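Hypothetical protein (Aquifex aeolicus, PDB 2HEK) is of unproven function but, as an HD-domain protein that binds zinc and GDP, is probably a metal-dependent nucleotide phosphohydrolase related to dGTPases. Local coordinates at residues 60-65 with 151-156; 225-230 with 351-356; 290-295 with 313-318. All blocks are in the same frame, centred on the assembly; numbering follows the deposited sequence.

Contact 1 (60-65 with 151-156); sequences HITERI and SEIITG
Ile153, in the last turns of helix 145-155, packs against Ile65 and Thr62 of helix 51-69. At Ser151, the carbonyl oxygen accepts both the backbone N and the hydroxyl of Thr155; the hydroxyl bond, Thr155 OG1 to Ser151 O at 2.7 Å, comes from above the carbonyl plane. This double grip ties off the turn on the side remote from 60-65. At Ile153 one methyl does the work: chi1 of -69° puts CG1 beside the backbone N and leaves CG2 anti to it, pointing across, where Ile153 CG2 lies 3.8 Å from Ile65 CG2. The two isoleucines lie alongside, pointing opposite ways. The same methyl also meets Thr62, whose side chain stands roughly perpendicular to that of Ile153, with Ile153 CG2 4.1 Å from Thr62 CG2. Ile154 CG1 lies against the hydroxyl branch of Thr62, 4.2 Å from Thr62 OG1. That hydroxyl is buried but not stranded, since it bonds to Val58 O in its own helix and to Ser160 OG. Beyond Thr155 the helix stops, and Gly156 leads the chain on toward helix 160-173.

The axes of the two short helical segments come within 10.2 Å at 135°, so they run obliquely antiparallel, meeting through beta-branched side chains. Ile154 also touches His84 and sits about 4 Å, side chain to side chain, from the zinc ligand Asp161. The arrangement is the all-helical core of an HD domain, packed directly behind its metal site.

Contact 2 (225-230 with 351-356); sequences VVRILS and LYRIYV
Ile228 lies over one face of the Tyr355 ring, its CB 3.7 Å from the centroid of the Tyr355 ring and 18° off the normal, a CH-pi contact over the face, displaced toward the CE2 side. The whole side chain follows the ring rather than touching it at one point. Ile228 CG2 is near the hydroxyl-bearing half, 3.9 Å from Tyr355 CE2, while CG1, anti to the backbone N (chi1 -171°), carries the terminal methyl back over the root of the ring, so that Ile228 CD1 comes within 3.6 Å of Tyr355 CG. The two side chains lie head to tail, Ile228 pointing at the strand and Tyr355 at the helix.

The far end of the tyrosine reaches the start of helix 224-240: Tyr355 OH is 3.7 Å from Arg227 CB and hydrogen-bonds to Lys224 O, one turn before Ile228. Arg227 sets out toward the strand, then bends at chi2 and chi3 and leads its guanidinium elsewhere, to a salt bridge from NE to Asp314 on the adjoining strand 311-318. What remains near Arg353 is aliphatic, Arg227 CG standing 4.3 Å from Arg353 NH1 at the guanidinium edge. That NH1 bonds to Phe222 O, just ahead of the helix, and NE to Ser288 OG.

Helix and strand segments cross at 59°, their axes 10.3 Å apart. Val225 in the same helix touches a bound GDP, and Ile228 touches His282 of that pocket. The chemistry implies an apolar centre with polar ends turned to outside partners: Arg227 NE and Arg353 NH1 stay 6.0 Å apart, their like charges probably moderated by Asp314 and carbonyl oxygen.

Contact 3 (290-295 with 313-318); sequences ENYEKF and FDEVEK
Phe295 turns the edge of its ring to the Glu315 carboxylate, with Phe295 CE2 only 3.1 Å from Glu315 OE2. Ring and carboxylate planes stand 86° apart, the oxygen near the plane of the ring, so the partly positive ring hydrogens face it. Torsions on both sides set this up. Phe295 holds CG anti to the backbone N (chi1 171°), which throws the ring off the first turn of helix 292-305 toward the strand. Glu315 puts CG beside its own backbone N and then runs extended, carrying the carboxylate out to two aromatic edges.

The second edge belongs to Tyr292, one turn earlier, also with CG anti to its N. Here the approach is looser, Tyr292 CE1 lying 3.9 Å from Glu315 OE1, again in the plane of the ring. Two residues before Glu315, Phe313 CD2 meets Phe295 CE1 at 4.0 Å, the two side chains meeting at a slant; Phe313 also makes a cation-pi contact with Lys299. With an alanine in place of Phe295, Phe313 would probably lose its aromatic neighbour and the Glu315 carboxylate one of the two ring edges it lies against.

The start of the helix is fixed by Asn291 at the N-cap, whose OD1 accepts from Lys294 N at 2.8 Å with an N-H...O angle of 165°. The rings of Tyr292 and Phe295 also meet Tyr352 on the central strand 349-356, Tyr292 edge-to-face, and Glu315 touches it too. This is a helix laid against one face of a three-stranded antiparallel sheet, a helix-on-sheet (alpha+beta) layer in the region that accompanies the HD domain.

Contact 1 stands by itself in the helical HD domain, its centre 33 and 34 Å from those of contacts 2 and 3 and across the middle of the chain from both. Contacts 2 and 3 are neighbours, 11 Å between centres, because strands 349-356 and 311-318 pair in one sheet; helix 224-240 covers one face of it and helix 292-305 the other. Contacts 1 and 2 are buried, the first mainly aliphatic and behind the zinc site, the second aliphatic against aromatic and beside a GDP pocket. Contact 3 lies partly at the surface, away from those sites, and sets aromatic edges against a carboxylate. Besides the strand pairing, Tyr352 packing on Phe295 joins the last two.

Contact 1 (60-65 with 151-156)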
# COMPACT_ATOMS: atom_id res chain seq x y z
N HIS A 60 8.61 12.46 15.65
CA HIS A 60 7.56 12.79 14.68
C HIS A 60 6.15 12.40 15.16
O HIS A 60 5.18 13.19 15.04
CB HIS A 60 7.90 12.06 13.36
CG HIS A 60 6.82 12.16 12.33
ND1 HIS A 60 6.60 13.31 11.61
CD2 HIS A 60 5.89 11.27 11.92
CE1 HIS A 60 5.58 13.12 10.78
NE2 HIS A 60 5.14 11.88 10.95
N ILE A 61 6.00 11.19 15.71
CA ILE A 61 4.69 10.79 16.24
C ILE A 61 4.28 11.63 17.47
O ILE A 61 3.11 11.99 17.61
CB ILE A 61 4.63 9.26 16.58
CG1 ILE A 61 4.71 8.47 15.28
CG2 ILE A 61 3.28 8.88 17.30
CD1 ILE A 61 3.48 8.67 14.35
N THR A 62 5.25 11.96 18.33
CA THR A 62 4.98 12.85 19.46
C THR A 62 4.43 14.18 18.97
O THR A 62 3.46 14.68 19.53
CB THR A 62 6.24 13.08 20.32
OG1 THR A 62 6.72 11.80 20.78
CG2 THR A 62 5.90 13.96 21.54
N GLU A 63 5.06 14.76 17.94
CA GLU A 63 4.57 16.00 17.29
C GLU A 63 3.12 15.89 16.89
O GLU A 63 2.28 16.77 17.21
CB GLU A 63 5.42 16.35 16.06
CG GLU A 63 5.16 17.75 15.42
CD GLU A 63 6.30 18.12 14.48
OE1 GLU A 63 6.52 17.38 13.49
OE2 GLU A 63 7.00 19.14 14.74
N ARG A 64 2.80 14.80 16.19
CA ARG A 64 1.46 14.55 15.69
C ARG A 64 0.45 14.47 16.83
O ARG A 64 -0.62 15.10 16.78
CB ARG A 64 1.44 13.24 14.87
CG ARG A 64 2.10 13.36 13.50
CD ARG A 64 1.18 14.05 12.49
NE ARG A 64 1.68 13.96 11.11
CZ ARG A 64 2.46 14.87 10.51
NH1 ARG A 64 2.85 15.96 11.17
NH2 ARG A 64 2.85 14.68 9.25
N ILE A 65 0.78 13.71 17.87
CA ILE A 65 -0.15 13.54 19.00
C ILE A 65 -0.36 14.89 19.73
O ILE A 65 -1.48 15.22 20.11
CB ILE A 65 0.34 12.48 20.02
CG1 ILE A 65 0.32 11.05 19.41
CG2 ILE A 65 -0.50 12.54 21.32
CD1 ILE A 65 1.14 10.01 20.22
N SER A 151 4.09 12.52 29.96
CA SER A 151 4.76 11.23 29.97
C SER A 151 3.90 10.14 29.30
O SER A 151 4.45 9.28 28.59
CB SER A 151 5.08 10.81 31.40
OG SER A 151 5.92 9.68 31.36
N GLU A 152 2.58 10.20 29.50
CA GLU A 152 1.61 9.29 28.84
C GLU A 152 1.68 9.40 27.32
O GLU A 152 1.51 8.39 26.61
CB GLU A 152 0.17 9.61 29.27
CG GLU A 152 -0.20 9.07 30.63
CD GLU A 152 -1.65 9.39 31.06
OE1 GLU A 152 -2.44 10.02 30.31
OE2 GLU A 152 -1.98 9.03 32.21
N ILE A 153 1.91 10.61 26.82
CA ILE A 153 2.00 10.83 25.38
C ILE A 153 3.11 9.98 24.75
O ILE A 153 2.96 9.47 23.64
CB ILE A 153 2.12 12.33 25.03
CG1 ILE A 153 0.80 13.06 25.36
CG2 ILE A 153 2.58 12.54 23.53
CD1 ILE A 153 0.86 14.60 25.18
N ILE A 154 4.20 9.78 25.48
CA ILE A 154 5.34 9.01 25.02
C ILE A 154 5.32 7.53 25.42
O ILE A 154 5.55 6.67 24.56
CB ILE A 154 6.68 9.62 25.46
CG1 ILE A 154 6.85 11.02 24.87
CG2 ILE A 154 7.87 8.73 24.98
CD1 ILE A 154 7.90 11.78 25.69
N THR A 155 5.00 7.24 26.69
CA THR A 155 5.26 5.93 27.30
C THR A 155 3.97 5.16 27.59
O THR A 155 4.03 4.01 28.05
CB THR A 155 6.05 6.08 28.65
OG1 THR A 155 5.25 6.85 29.54
CG2 THR A 155 7.44 6.84 28.45
N GLY A 156 2.81 5.76 27.33
CA GLY A 156 1.53 5.10 27.63
C GLY A 156 1.23 3.94 26.69
O GLY A 156 2.04 3.62 25.81

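Contact 2 (225-230 with 351-356)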
# COMPACT_ATOMS: atom_id res chain seq x y z
N VAL A 225 12.98 -18.84 17.90
CA VAL A 225 14.41 -18.67 17.59
C VAL A 225 14.92 -17.31 18.03
O VAL A 225 16.02 -17.24 18.56
CB VAL A 225 14.74 -18.94 16.09
CG1 VAL A 225 16.24 -18.83 15.80
CG2 VAL A 225 14.19 -20.29 15.68
N VAL A 226 14.13 -16.24 17.83
CA VAL A 226 14.48 -14.93 18.36
C VAL A 226 14.77 -15.04 19.88
O VAL A 226 15.76 -14.49 20.38
CB VAL A 226 13.37 -13.87 18.08
CG1 VAL A 226 13.64 -12.59 18.87
CG2 VAL A 226 13.31 -13.57 16.55
N ARG A 227 13.91 -15.77 20.61
CA ARG A 227 14.07 -15.89 22.06
C ARG A 227 15.35 -16.66 22.45
O ARG A 227 16.10 -16.19 23.32
CB ARG A 227 12.82 -16.50 22.71
CG ARG A 227 11.55 -15.55 22.71
CD ARG A 227 11.69 -14.30 23.60
NE ARG A 227 12.15 -14.64 24.95
CZ ARG A 227 13.25 -14.15 25.54
NH1 ARG A 227 14.01 -13.23 24.95
NH2 ARG A 227 13.59 -14.57 26.76
N ILE A 228 15.63 -17.78 21.79
CA ILE A 228 16.87 -18.56 22.14
C ILE A 228 18.18 -17.81 21.81
O ILE A 228 19.16 -17.84 22.58
CB ILE A 228 16.86 -20.05 21.60
CG1 ILE A 228 18.04 -20.88 22.17
CG2 ILE A 228 16.84 -20.14 20.06
CD1 ILE A 228 17.98 -21.07 23.72
N LEU A 229 18.19 -17.10 20.68
CA LEU A 229 19.32 -16.23 20.38
C LEU A 229 19.57 -15.20 21.48
O LEU A 229 20.70 -14.96 21.87
CB LEU A 229 19.11 -15.54 19.01
CG LEU A 229 19.13 -16.51 17.81
CD1 LEU A 229 18.66 -15.81 16.49
CD2 LEU A 229 20.54 -17.12 17.63
N SER A 230 18.51 -14.58 21.98
CA SER A 230 18.61 -13.59 23.06
C SER A 230 19.10 -14.23 24.36
O SER A 230 19.90 -13.64 25.09
CB SER A 230 17.26 -12.90 23.27
OG SER A 230 17.38 -11.91 24.29
N LEU A 351 3.32 -18.71 26.50
CA LEU A 351 4.10 -19.66 25.73
C LEU A 351 5.22 -20.19 26.59
O LEU A 351 5.89 -19.40 27.29
CB LEU A 351 4.68 -19.02 24.45
CG LEU A 351 3.71 -18.63 23.31
CD1 LEU A 351 4.34 -17.52 22.44
CD2 LEU A 351 3.36 -19.82 22.44
N TYR A 352 5.45 -21.49 26.52
CA TYR A 352 6.53 -22.10 27.32
C TYR A 352 7.39 -22.87 26.37
O TYR A 352 6.90 -23.64 25.57
CB TYR A 352 5.95 -23.03 28.41
CG TYR A 352 4.84 -22.34 29.14
CD1 TYR A 352 3.52 -22.55 28.78
CD2 TYR A 352 5.12 -21.40 30.12
CE1 TYR A 352 2.49 -21.88 29.42
CE2 TYR A 352 4.12 -20.70 30.74
CZ TYR A 352 2.81 -20.97 30.39
OH TYR A 352 1.81 -20.27 31.00
N ARG A 353 8.69 -22.62 26.41
CA ARG A 353 9.57 -23.26 25.46
C ARG A 353 10.66 -24.03 26.18
O ARG A 353 11.16 -23.58 27.21
CB ARG A 353 10.22 -22.22 24.50
CG ARG A 353 9.38 -21.98 23.24
CD ARG A 353 8.20 -21.09 23.51
NE ARG A 353 7.57 -20.70 22.24
CZ ARG A 353 7.76 -19.52 21.62
NH1 ARG A 353 8.54 -18.58 22.18
NH2 ARG A 353 7.13 -19.29 20.46
N ILE A 354 11.04 -25.16 25.62
CA ILE A 354 12.24 -25.87 26.10
C ILE A 354 13.19 -26.03 24.92
O ILE A 354 12.79 -26.47 23.84
CB ILE A 354 11.93 -27.28 26.72
CG1 ILE A 354 10.96 -27.14 27.90
CG2 ILE A 354 13.22 -27.97 27.21
CD1 ILE A 354 10.44 -28.50 28.44
N TYR A 355 14.43 -25.66 25.14
CA TYR A 355 15.45 -25.74 24.10
C TYR A 355 16.55 -26.68 24.57
O TYR A 355 16.91 -26.66 25.75
CB TYR A 355 16.09 -24.37 23.94
CG TYR A 355 15.13 -23.26 23.50
CD1 TYR A 355 14.59 -22.40 24.43
CD2 TYR A 355 14.80 -23.09 22.15
CE1 TYR A 355 13.71 -21.35 24.05
CE2 TYR A 355 13.94 -22.04 21.75
CZ TYR A 355 13.40 -21.19 22.71
OH TYR A 355 12.54 -20.16 22.36
N VAL A 356 17.13 -27.45 23.64
CA VAL A 356 18.26 -28.33 23.97
C VAL A 356 19.43 -28.20 23.01
O VAL A 356 19.25 -27.96 21.81
CB VAL A 356 17.83 -29.82 24.03
CG1 VAL A 356 16.78 -30.02 25.08
CG2 VAL A 356 17.29 -30.27 22.70

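Contact 3 (290-295 with 313-318)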
# COMPACT_ATOMS: atom_id res chain seq x y z
N GLU A 290 1.47 -24.02 24.95
CA GLU A 290 0.67 -23.07 25.69
C GLU A 290 0.22 -23.67 27.03
O GLU A 290 -0.49 -23.02 27.79
CB GLU A 290 -0.56 -22.66 24.89
CG GLU A 290 -0.16 -21.73 23.77
CD GLU A 290 -1.27 -21.54 22.76
OE1 GLU A 290 -2.35 -21.03 23.11
OE2 GLU A 290 -1.04 -21.92 21.59
N ASN A 291 0.61 -24.93 27.30
CA ASN A 291 0.10 -25.70 28.42
C ASN A 291 1.16 -25.79 29.47
O ASN A 291 2.15 -26.49 29.27
CB ASN A 291 -0.30 -27.08 27.88
CG ASN A 291 -0.70 -28.07 28.97
OD1 ASN A 291 -0.27 -28.00 30.12
ND2 ASN A 291 -1.52 -29.02 28.58
N TYR A 292 0.97 -25.09 30.59
CA TYR A 292 1.98 -25.03 31.63
C TYR A 292 2.28 -26.40 32.22
O TYR A 292 3.43 -26.69 32.58
CB TYR A 292 1.59 -24.07 32.74
CG TYR A 292 2.69 -23.85 33.77
CD1 TYR A 292 3.72 -22.93 33.54
CD2 TYR A 292 2.70 -24.55 34.99
CE1 TYR A 292 4.74 -22.71 34.49
CE2 TYR A 292 3.72 -24.33 35.96
CZ TYR A 292 4.72 -23.40 35.69
OH TYR A 292 5.73 -23.17 36.62
N GLU A 293 1.25 -27.26 32.30
CA GLU A 293 1.44 -28.59 32.84
C GLU A 293 2.33 -29.46 31.95
O GLU A 293 3.24 -30.10 32.46
CB GLU A 293 0.11 -29.30 33.13
CG GLU A 293 0.30 -30.47 34.09
CD GLU A 293 -0.99 -31.22 34.44
OE1 GLU A 293 -2.11 -30.72 34.16
OE2 GLU A 293 -0.86 -32.33 35.01
N LYS A 294 2.08 -29.48 30.64
CA LYS A 294 2.96 -30.19 29.70
C LYS A 294 4.42 -29.69 29.80
O LYS A 294 5.38 -30.49 29.87
CB LYS A 294 2.42 -30.06 28.28
CG LYS A 294 3.01 -31.01 27.25
CD LYS A 294 2.49 -30.64 25.85
CE LYS A 294 2.45 -31.84 24.90
NZ LYS A 294 3.73 -32.05 24.14
N PHE A 295 4.58 -28.37 29.83
CA PHE A 295 5.89 -27.75 30.08
C PHE A 295 6.55 -28.27 31.37
O PHE A 295 7.67 -28.76 31.32
CB PHE A 295 5.76 -26.21 30.11
CG PHE A 295 7.00 -25.49 30.56
CD1 PHE A 295 8.14 -25.44 29.74
CD2 PHE A 295 7.03 -24.85 31.78
CE1 PHE A 295 9.29 -24.77 30.15
CE2 PHE A 295 8.18 -24.19 32.21
CZ PHE A 295 9.31 -24.13 31.38
N PHE A 313 15.22 -23.00 29.35
CA PHE A 313 13.77 -22.89 29.49
C PHE A 313 13.38 -21.43 29.26
O PHE A 313 14.17 -20.52 29.53
CB PHE A 313 13.31 -23.40 30.87
CG PHE A 313 13.78 -24.79 31.16
CD1 PHE A 313 14.90 -25.00 31.95
CD2 PHE A 313 13.15 -25.88 30.58
CE1 PHE A 313 15.37 -26.29 32.20
CE2 PHE A 313 13.62 -27.18 30.80
CZ PHE A 313 14.73 -27.39 31.61
N ASP A 314 12.19 -21.20 28.73
CA ASP A 314 11.75 -19.83 28.54
C ASP A 314 10.26 -19.79 28.77
O ASP A 314 9.53 -20.61 28.22
CB ASP A 314 12.10 -19.35 27.12
CG ASP A 314 11.94 -17.84 26.96
OD1 ASP A 314 12.24 -17.10 27.92
OD2 ASP A 314 11.52 -17.37 25.89
N GLU A 315 9.82 -18.86 29.62
CA GLU A 315 8.39 -18.68 29.89
C GLU A 315 8.00 -17.27 29.47
O GLU A 315 8.56 -16.29 29.95
CB GLU A 315 8.08 -18.90 31.38
CG GLU A 315 8.44 -20.32 31.88
CD GLU A 315 8.08 -20.59 33.35
OE1 GLU A 315 7.29 -19.82 33.96
OE2 GLU A 315 8.57 -21.59 33.91
N VAL A 316 7.06 -17.20 28.54
CA VAL A 316 6.51 -15.91 28.09
C VAL A 316 5.02 -15.81 28.44
O VAL A 316 4.21 -16.64 28.03
CB VAL A 316 6.67 -15.77 26.58
CG1 VAL A 316 5.84 -14.64 26.10
CG2 VAL A 316 8.12 -15.57 26.23
N GLU A 317 4.67 -14.79 29.23
CA GLU A 317 3.27 -14.55 29.61
C GLU A 317 2.97 -13.05 29.52
O GLU A 317 3.33 -12.29 30.44
CB GLU A 317 2.95 -15.11 31.01
CG GLU A 317 2.87 -16.66 31.05
CD GLU A 317 2.63 -17.25 32.45
OE1 GLU A 317 2.61 -16.50 33.45
OE2 GLU A 317 2.47 -18.49 32.53
N LYS A 318 2.31 -12.65 28.41
CA LYS A 318 2.11 -11.25 28.04
C LYS A 318 0.65 -10.83 27.79
O LYS A 318 -0.08 -11.45 27.00
CB LYS A 318 2.90 -10.95 26.77
CG LYS A 318 2.89 -9.51 26.35
CD LYS A 318 3.84 -8.71 27.24
CE LYS A 318 3.80 -7.21 26.91
NZ LYS A 318 5.01 -6.49 27.41